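Local coordinates for mbSHANK1 protein (Monosiga brevicollis, PDB 6X23) that binds a GIRK3 channel peptide through this PDZ domain and, as a SHANK-like protein with ankyrin, SH3 and SAM domains, probably acts as a scaffold, at residues 40-52 with 56-68. Residues are numbered along the deposited sequence; the frame is centred on the assembly and turned at random.
Sequences AQGQWVRNVDPDG and RAGLQAGDRLLEL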
ATOM      1  N   ALA A  40      -2.487 -11.214  11.898  1.00 64.51           N
ATOM      2  CA  ALA A  40      -1.420 -11.055  10.912  1.00 62.64           C
ATOM      3  C   ALA A  40      -0.604  -9.806  11.213  1.00 64.69           C
ATOM      4  O   ALA A  40      -0.492  -9.400  12.373  1.00 69.44           O
ATOM      5  CB  ALA A  40      -2.000 -10.989   9.513  1.00 52.91           C
ATOM      6  N   GLN A  41      -0.023  -9.208  10.172  1.00 63.25           N
ATOM      7  CA  GLN A  41       0.522  -7.858  10.278  1.00 63.68           C
ATOM      8  C   GLN A  41       0.434  -7.167   8.919  1.00 58.75           C
ATOM      9  O   GLN A  41      -0.239  -6.138   8.796  1.00 59.58           O
ATOM     10  CB  GLN A  41       1.958  -7.876  10.821  1.00 57.18           C
ATOM     11  CG  GLN A  41       2.479  -6.497  11.241  1.00 59.95           C
ATOM     12  CD  GLN A  41       1.912  -6.002  12.577  1.00 57.33           C
ATOM     13  OE1 GLN A  41       0.914  -6.512  13.075  1.00 61.50           O
ATOM     14  NE2 GLN A  41       2.539  -4.983  13.140  1.00 61.36           N
ATOM     15  N   GLY A  42       1.097  -7.716   7.900  1.00 54.36           N
ATOM     16  CA  GLY A  42       0.785  -7.394   6.519  1.00 49.38           C
ATOM     17  C   GLY A  42       1.890  -6.625   5.805  1.00 54.75           C
ATOM     18  O   GLY A  42       2.929  -6.285   6.373  1.00 63.14           O
ATOM     19  N   GLN A  43       1.639  -6.364   4.518  1.00 41.36           N
ATOM     20  CA  GLN A  43       2.590  -5.652   3.678  1.00 37.39           C
ATOM     21  C   GLN A  43       2.654  -4.196   4.099  1.00 34.06           C
ATOM     22  O   GLN A  43       1.810  -3.720   4.840  1.00 40.03           O
ATOM     23  CB  GLN A  43       2.188  -5.746   2.207  1.00 44.63           C
ATOM     24  CG  GLN A  43       1.786  -7.133   1.777  1.00 47.95           C
ATOM     25  CD  GLN A  43       2.875  -8.140   2.041  1.00 48.73           C
ATOM     26  OE1 GLN A  43       3.970  -8.047   1.479  1.00 44.28           O
ATOM     27  NE2 GLN A  43       2.598  -9.094   2.927  1.00 45.23           N
ATOM     28  N   TRP A  44       3.649  -3.469   3.600  1.00 35.44           N
ATOM     29  CA  TRP A  44       3.759  -2.069   3.987  1.00 39.27           C
ATOM     30  C   TRP A  44       4.518  -1.257   2.943  1.00 39.95           C
ATOM     31  O   TRP A  44       5.252  -1.790   2.109  1.00 43.36           O
ATOM     32  CB  TRP A  44       4.412  -1.921   5.361  1.00 41.72           C
ATOM     33  CG  TRP A  44       5.724  -2.590   5.493  1.00 49.48           C
ATOM     34  CD1 TRP A  44       5.952  -3.915   5.722  1.00 53.55           C
ATOM     35  CD2 TRP A  44       7.012  -1.961   5.443  1.00 55.72           C
ATOM     36  NE1 TRP A  44       7.309  -4.155   5.791  1.00 63.05           N
ATOM     37  CE2 TRP A  44       7.978  -2.971   5.630  1.00 59.27           C
ATOM     38  CE3 TRP A  44       7.438  -0.643   5.254  1.00 56.65           C
ATOM     39  CZ2 TRP A  44       9.345  -2.703   5.633  1.00 61.85           C
ATOM     40  CZ3 TRP A  44       8.793  -0.378   5.261  1.00 61.35           C
ATOM     41  CH2 TRP A  44       9.732  -1.405   5.446  1.00 68.49           C
ATOM     42  N   VAL A  45       4.312   0.057   3.017  1.00 42.03           N
ATOM     43  CA  VAL A  45       4.875   1.035   2.088  1.00 40.14           C
ATOM     44  C   VAL A  45       6.264   1.425   2.588  1.00 41.99           C
ATOM     45  O   VAL A  45       6.425   1.813   3.751  1.00 44.11           O
ATOM     46  CB  VAL A  45       3.954   2.266   1.984  1.00 32.65           C
ATOM     47  CG1 VAL A  45       4.424   3.214   0.871  1.00 34.42           C
ATOM     48  CG2 VAL A  45       2.499   1.848   1.777  1.00 26.84           C
ATOM     49  N   ARG A  46       7.265   1.089   1.770  1.00 51.15           N
ATOM     50  CA  ARG A  46       8.712   1.254   2.096  1.00 57.63           C
ATOM     51  C   ARG A  46       9.241   2.598   1.629  1.00 53.02           C
ATOM     52  O   ARG A  46      10.207   3.055   2.246  1.00 65.20           O
ATOM     53  CB  ARG A  46       9.580   0.158   1.478  1.00 58.41           C
ATOM     54  CG  ARG A  46      10.873  -0.109   2.238  1.00 64.10           C
ATOM     55  CD  ARG A  46      11.459  -1.489   1.987  1.00 71.49           C
ATOM     56  NE  ARG A  46      11.410  -2.424   3.106  1.00 76.65           N
ATOM     57  CZ  ARG A  46      12.255  -2.423   4.134  1.00 79.01           C
ATOM     58  NH1 ARG A  46      12.140  -3.318   5.097  1.00 73.58           N
ATOM     59  NH2 ARG A  46      13.218  -1.528   4.205  1.00 73.69           N
ATOM     60  N   ASN A  47       8.636   3.158   0.591  1.00 50.43           N
ATOM     61  CA  ASN A  47       8.978   4.488   0.019  1.00 49.87           C
ATOM     62  C   ASN A  47       7.913   4.864  -1.010  1.00 35.42           C
ATOM     63  O   ASN A  47       7.208   3.987  -1.441  1.00 33.84           O
ATOM     64  CB  ASN A  47      10.390   4.568  -0.567  1.00 60.63           C
ATOM     65  CG  ASN A  47      10.474   4.138  -2.011  1.00 62.55           C
ATOM     66  OD1 ASN A  47      10.153   4.909  -2.904  1.00 62.06           O
ATOM     67  ND2 ASN A  47      10.911   2.911  -2.236  1.00 63.99           N
ATOM     68  N   VAL A  48       7.777   6.153  -1.339  1.00 31.05           N
ATOM     69  CA  VAL A  48       6.711   6.583  -2.296  1.00 25.08           C
ATOM     70  C   VAL A  48       7.263   7.673  -3.222  1.00 23.63           C
ATOM     71  O   VAL A  48       7.950   8.583  -2.714  1.00 26.38           O
ATOM     72  CB  VAL A  48       5.458   7.066  -1.536  1.00 23.27           C
ATOM     73  CG1 VAL A  48       4.548   7.930  -2.397  1.00 24.63           C
ATOM     74  CG2 VAL A  48       4.679   5.909  -0.929  1.00 25.48           C
ATOM     75  N   ASP A  49       6.972   7.582  -4.526  1.00 27.11           N
ATOM     76  CA  ASP A  49       7.447   8.589  -5.471  1.00 29.69           C
ATOM     77  C   ASP A  49       6.858   9.949  -5.123  1.00 26.61           C
ATOM     78  O   ASP A  49       5.640  10.128  -5.266  1.00 25.29           O
ATOM     79  CB  ASP A  49       7.049   8.221  -6.890  1.00 26.72           C
ATOM     80  CG  ASP A  49       7.654   6.939  -7.326  1.00 36.42           C
ATOM     81  OD1 ASP A  49       8.631   6.526  -6.672  1.00 49.99           O
ATOM     82  OD2 ASP A  49       7.147   6.336  -8.295  1.00 42.86           O
ATOM     83  N   PRO A  50       7.660  10.924  -4.699  1.00 25.72           N
ATOM     84  CA  PRO A  50       7.067  12.214  -4.321  1.00 19.56           C
ATOM     85  C   PRO A  50       6.329  12.894  -5.468  1.00 22.59           C
ATOM     86  O   PRO A  50       5.428  13.694  -5.205  1.00 26.41           O
ATOM     87  CB  PRO A  50       8.286  13.023  -3.850  1.00 23.88           C
ATOM     88  CG  PRO A  50       9.307  11.986  -3.477  1.00 20.39           C
ATOM     89  CD  PRO A  50       9.119  10.919  -4.503  1.00 20.12           C
ATOM     90  N   ASP A  51       6.657  12.590  -6.729  1.00 22.71           N
ATOM     91  CA  ASP A  51       5.917  13.099  -7.883  1.00 23.34           C
ATOM     92  C   ASP A  51       4.885  12.107  -8.424  1.00 26.01           C
ATOM     93  O   ASP A  51       4.213  12.412  -9.419  1.00 24.71           O
ATOM     94  CB  ASP A  51       6.879  13.515  -9.017  1.00 22.89           C
ATOM     95  CG  ASP A  51       7.500  12.333  -9.718  1.00 30.59           C
ATOM     96  OD1 ASP A  51       8.005  11.434  -8.995  1.00 32.13           O
ATOM     97  OD2 ASP A  51       7.460  12.281 -10.988  1.00 30.93           O
ATOM     98  N   GLY A  52       4.716  10.936  -7.773  1.00 29.18           N
ATOM     99  CA  GLY A  52       3.741   9.954  -8.212  1.00 26.33           C
ATOM    100  C   GLY A  52       2.343  10.101  -7.581  1.00 24.07           C
ATOM    101  O   GLY A  52       2.093  10.868  -6.656  1.00 21.75           O
ATOM    102  N   ARG A  56       0.553  11.876  -4.092  1.00 23.99           N
ATOM    103  CA  ARG A  56      -0.501  12.869  -4.280  1.00 26.28           C
ATOM    104  C   ARG A  56      -1.746  12.517  -3.480  1.00 29.16           C
ATOM    105  O   ARG A  56      -2.463  13.411  -3.022  1.00 41.40           O
ATOM    106  CB  ARG A  56      -0.844  13.032  -5.763  1.00 32.60           C
ATOM    107  CG  ARG A  56      -1.640  14.309  -6.031  1.00 46.95           C
ATOM    108  CD  ARG A  56      -2.040  14.526  -7.497  1.00 56.40           C
ATOM    109  NE  ARG A  56      -1.329  15.686  -8.052  1.00 78.04           N
ATOM    110  CZ  ARG A  56      -1.876  16.880  -8.279  1.00 73.25           C
ATOM    111  NH1 ARG A  56      -3.161  17.080  -8.007  1.00 70.25           N
ATOM    112  NH2 ARG A  56      -1.137  17.876  -8.771  1.00 58.60           N
ATOM    113  N   ALA A  57      -2.026  11.229  -3.293  1.00 21.55           N
ATOM    114  CA  ALA A  57      -3.163  10.861  -2.472  1.00 22.31           C
ATOM    115  C   ALA A  57      -2.806  10.748  -1.001  1.00 24.09           C
ATOM    116  O   ALA A  57      -3.691  10.509  -0.173  1.00 29.92           O
ATOM    117  CB  ALA A  57      -3.762   9.556  -2.965  1.00 26.98           C
ATOM    118  N   GLY A  58      -1.536  10.911  -0.648  1.00 32.50           N
ATOM    119  CA  GLY A  58      -1.160  10.968   0.750  1.00 26.48           C
ATOM    120  C   GLY A  58      -0.722   9.662   1.346  1.00 19.67           C
ATOM    121  O   GLY A  58      -0.710   9.527   2.572  1.00 23.03           O
ATOM    122  N   LEU A  59      -0.399   8.681   0.523  1.00 16.15           N
ATOM    123  CA  LEU A  59       0.288   7.505   1.025  1.00 23.22           C
ATOM    124  C   LEU A  59       1.653   7.940   1.540  1.00 26.44           C
ATOM    125  O   LEU A  59       2.285   8.823   0.963  1.00 24.93           O
ATOM    126  CB  LEU A  59       0.431   6.463  -0.091  1.00 19.60           C
ATOM    127  CG  LEU A  59       0.847   5.104   0.445  1.00 24.18           C
ATOM    128  CD1 LEU A  59      -0.299   4.524   1.267  1.00 16.24           C
ATOM    129  CD2 LEU A  59       1.246   4.164  -0.669  1.00 24.01           C
ATOM    130  N   GLN A  60       2.102   7.364   2.650  1.00 21.01           N
ATOM    131  CA  GLN A  60       3.416   7.733   3.153  1.00 30.05           C
ATOM    132  C   GLN A  60       4.199   6.490   3.522  1.00 35.28           C
ATOM    133  O   GLN A  60       3.631   5.454   3.875  1.00 30.54           O
ATOM    134  CB  GLN A  60       3.348   8.646   4.381  1.00 24.49           C
ATOM    135  CG  GLN A  60       2.263   9.670   4.329  1.00 30.53           C
ATOM    136  CD  GLN A  60       2.480  10.788   5.328  1.00 33.31           C
ATOM    137  OE1 GLN A  60       1.993  10.746   6.450  1.00 39.71           O
ATOM    138  NE2 GLN A  60       3.228  11.793   4.916  1.00 45.11           N
ATOM    139  N   ALA A  61       5.523   6.624   3.485  1.00 34.25           N
ATOM    140  CA  ALA A  61       6.388   5.521   3.872  1.00 37.23           C
ATOM    141  C   ALA A  61       6.025   5.065   5.273  1.00 36.17           C
ATOM    142  O   ALA A  61       5.715   5.879   6.147  1.00 35.18           O
ATOM    143  CB  ALA A  61       7.855   5.944   3.805  1.00 42.99           C
ATOM    144  N   GLY A  62       6.014   3.754   5.477  1.00 32.43           N
ATOM    145  CA  GLY A  62       5.633   3.210   6.744  1.00 33.17           C
ATOM    146  C   GLY A  62       4.162   2.868   6.852  1.00 40.45           C
ATOM    147  O   GLY A  62       3.800   2.006   7.661  1.00 43.64           O
ATOM    148  N   ASP A  63       3.303   3.513   6.058  1.00 34.79           N
ATOM    149  CA  ASP A  63       1.910   3.096   5.987  1.00 29.90           C
ATOM    150  C   ASP A  63       1.839   1.595   5.763  1.00 29.80           C
ATOM    151  O   ASP A  63       2.486   1.061   4.860  1.00 33.08           O
ATOM    152  CB  ASP A  63       1.177   3.818   4.853  1.00 24.40           C
ATOM    153  CG  ASP A  63       0.840   5.256   5.176  1.00 22.78           C
ATOM    154  OD1 ASP A  63       0.797   5.670   6.360  1.00 24.38           O
ATOM    155  OD2 ASP A  63       0.590   5.991   4.211  1.00 28.53           O
ATOM    156  N   ARG A  64       1.054   0.921   6.590  1.00 32.20           N
ATOM    157  CA  ARG A  64       0.889  -0.524   6.528  1.00 33.50           C
ATOM    158  C   ARG A  64      -0.464  -0.852   5.920  1.00 32.44           C
ATOM    159  O   ARG A  64      -1.481  -0.285   6.322  1.00 29.67           O
ATOM    160  CB  ARG A  64       1.011  -1.151   7.919  1.00 30.78           C
ATOM    161  CG  ARG A  64       0.664  -2.626   7.942  1.00 39.63           C
ATOM    162  CD  ARG A  64       1.093  -3.256   9.248  1.00 47.38           C
ATOM    163  NE  ARG A  64       0.398  -2.686  10.391  1.00 42.99           N
ATOM    164  CZ  ARG A  64      -0.763  -3.141  10.828  1.00 46.12           C
ATOM    165  NH1 ARG A  64      -1.338  -4.158  10.202  1.00 39.74           N
ATOM    166  NH2 ARG A  64      -1.344  -2.585  11.882  1.00 46.70           N
ATOM    167  N   LEU A  65      -0.471  -1.781   4.974  1.00 29.20           N
ATOM    168  CA  LEU A  65      -1.649  -2.103   4.189  1.00 25.79           C
ATOM    169  C   LEU A  65      -2.611  -2.957   5.003  1.00 34.73           C
ATOM    170  O   LEU A  65      -2.238  -4.027   5.495  1.00 44.10           O
ATOM    171  CB  LEU A  65      -1.220  -2.835   2.924  1.00 30.37           C
ATOM    172  CG  LEU A  65      -2.306  -2.984   1.865  1.00 40.24           C
ATOM    173  CD1 LEU A  65      -3.092  -1.678   1.675  1.00 33.85           C
ATOM    174  CD2 LEU A  65      -1.693  -3.421   0.551  1.00 42.30           C
ATOM    175  N   LEU A  66      -3.848  -2.494   5.144  1.00 23.96           N
ATOM    176  CA  LEU A  66      -4.877  -3.252   5.827  1.00 23.14           C
ATOM    177  C   LEU A  66      -5.975  -3.732   4.888  1.00 32.71           C
ATOM    178  O   LEU A  66      -6.374  -4.899   4.946  1.00 38.24           O
ATOM    179  CB  LEU A  66      -5.482  -2.403   6.936  1.00 27.94           C
ATOM    180  CG  LEU A  66      -4.856  -2.442   8.333  1.00 38.68           C
ATOM    181  CD1 LEU A  66      -3.343  -2.369   8.308  1.00 31.99           C
ATOM    182  CD2 LEU A  66      -5.412  -1.274   9.147  1.00 31.94           C
ATOM    183  N   GLU A  67      -6.504  -2.860   4.034  1.00 26.77           N
ATOM    184  CA  GLU A  67      -7.585  -3.242   3.136  1.00 27.21           C
ATOM    185  C   GLU A  67      -7.266  -2.748   1.733  1.00 25.43           C
ATOM    186  O   GLU A  67      -6.736  -1.651   1.546  1.00 23.43           O
ATOM    187  CB  GLU A  67      -8.954  -2.677   3.559  1.00 25.86           C
ATOM    188  CG  GLU A  67      -9.443  -3.040   4.969  1.00 26.27           C
ATOM    189  CD  GLU A  67     -10.834  -2.477   5.260  1.00 28.22           C
ATOM    190  OE1 GLU A  67     -11.384  -1.749   4.398  1.00 26.14           O
ATOM    191  OE2 GLU A  67     -11.378  -2.749   6.358  1.00 34.94           O
ATOM    192  N   LEU A  68      -7.622  -3.565   0.757  1.00 29.59           N
ATOM    193  CA  LEU A  68      -7.490  -3.268  -0.657  1.00 22.90           C
ATOM    194  C   LEU A  68      -8.883  -3.391  -1.246  1.00 20.89           C
ATOM    195  O   LEU A  68      -9.472  -4.472  -1.202  1.00 22.46           O
ATOM    196  CB  LEU A  68      -6.522  -4.252  -1.308  1.00 20.04           C
ATOM    197  CG  LEU A  68      -6.363  -4.286  -2.818  1.00 20.57           C
ATOM    198  CD1 LEU A  68      -5.762  -2.986  -3.248  1.00 19.65           C
ATOM    199  CD2 LEU A  68      -5.441  -5.422  -3.158  1.00 22.33           C
TER
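R64 reaches back along the 40-52 segment to hold the backbone carbonyl of Q41. Its chain runs extended from CA to CD and then turns at chi3 (63°), which brings NH1 to 2.7 Å from Q41 O, in the carbonyl plane and on a lone pair, though the oxygen lies somewhat out of the guanidinium plane. The Q41 amide lies nearly parallel over one face of the guanidinium, the two planes 9° apart, and L66 CD1 over the opposite one, both offset toward the rim, while NH2 forms a salt bridge to E10. Were R64 replaced by an alanine, the Q41 carbonyl would probably lose this donor, E10 this salt bridge, and the Q41 amide the flat group it lies against.

Next to this grip, W44 and R64 form a single antiparallel bridge, a non-hydrogen-bonded pair flanked by L65 N to Q43 O (3.0 Å) and V45 N to D63 O (2.8 Å), the latter almost straight at 170°. In the PDZ fold this joins strand 44-48, whose other edge pairs with strand 26-29 beside the peptide groove, to strand 64-68 of the larger sheet. The bridge soon gives way to a type II turn from Q60 to D63, where G62 N donates to V45 O at 2.6 Å. Within the turn D63 OD2 takes the N-H of Q60 from above its carboxylate plane and forms a salt bridge with R98.

Beyond the turn, toward helix 53-57, side-chain packing is apolar. V45 and L59 meet tip to tip: V45 CG2, anti to its own carbonyl carbon, comes 3.6 Å from L59 CD2. V48 approaches the same leucine crosswise, CG2 to CD2 at 3.9 Å, and both V48 and L59 also pack on F26. At the far end G52, the N-cap of helix 53-57, accepts R56 N at 3.2 Å through its carbonyl O.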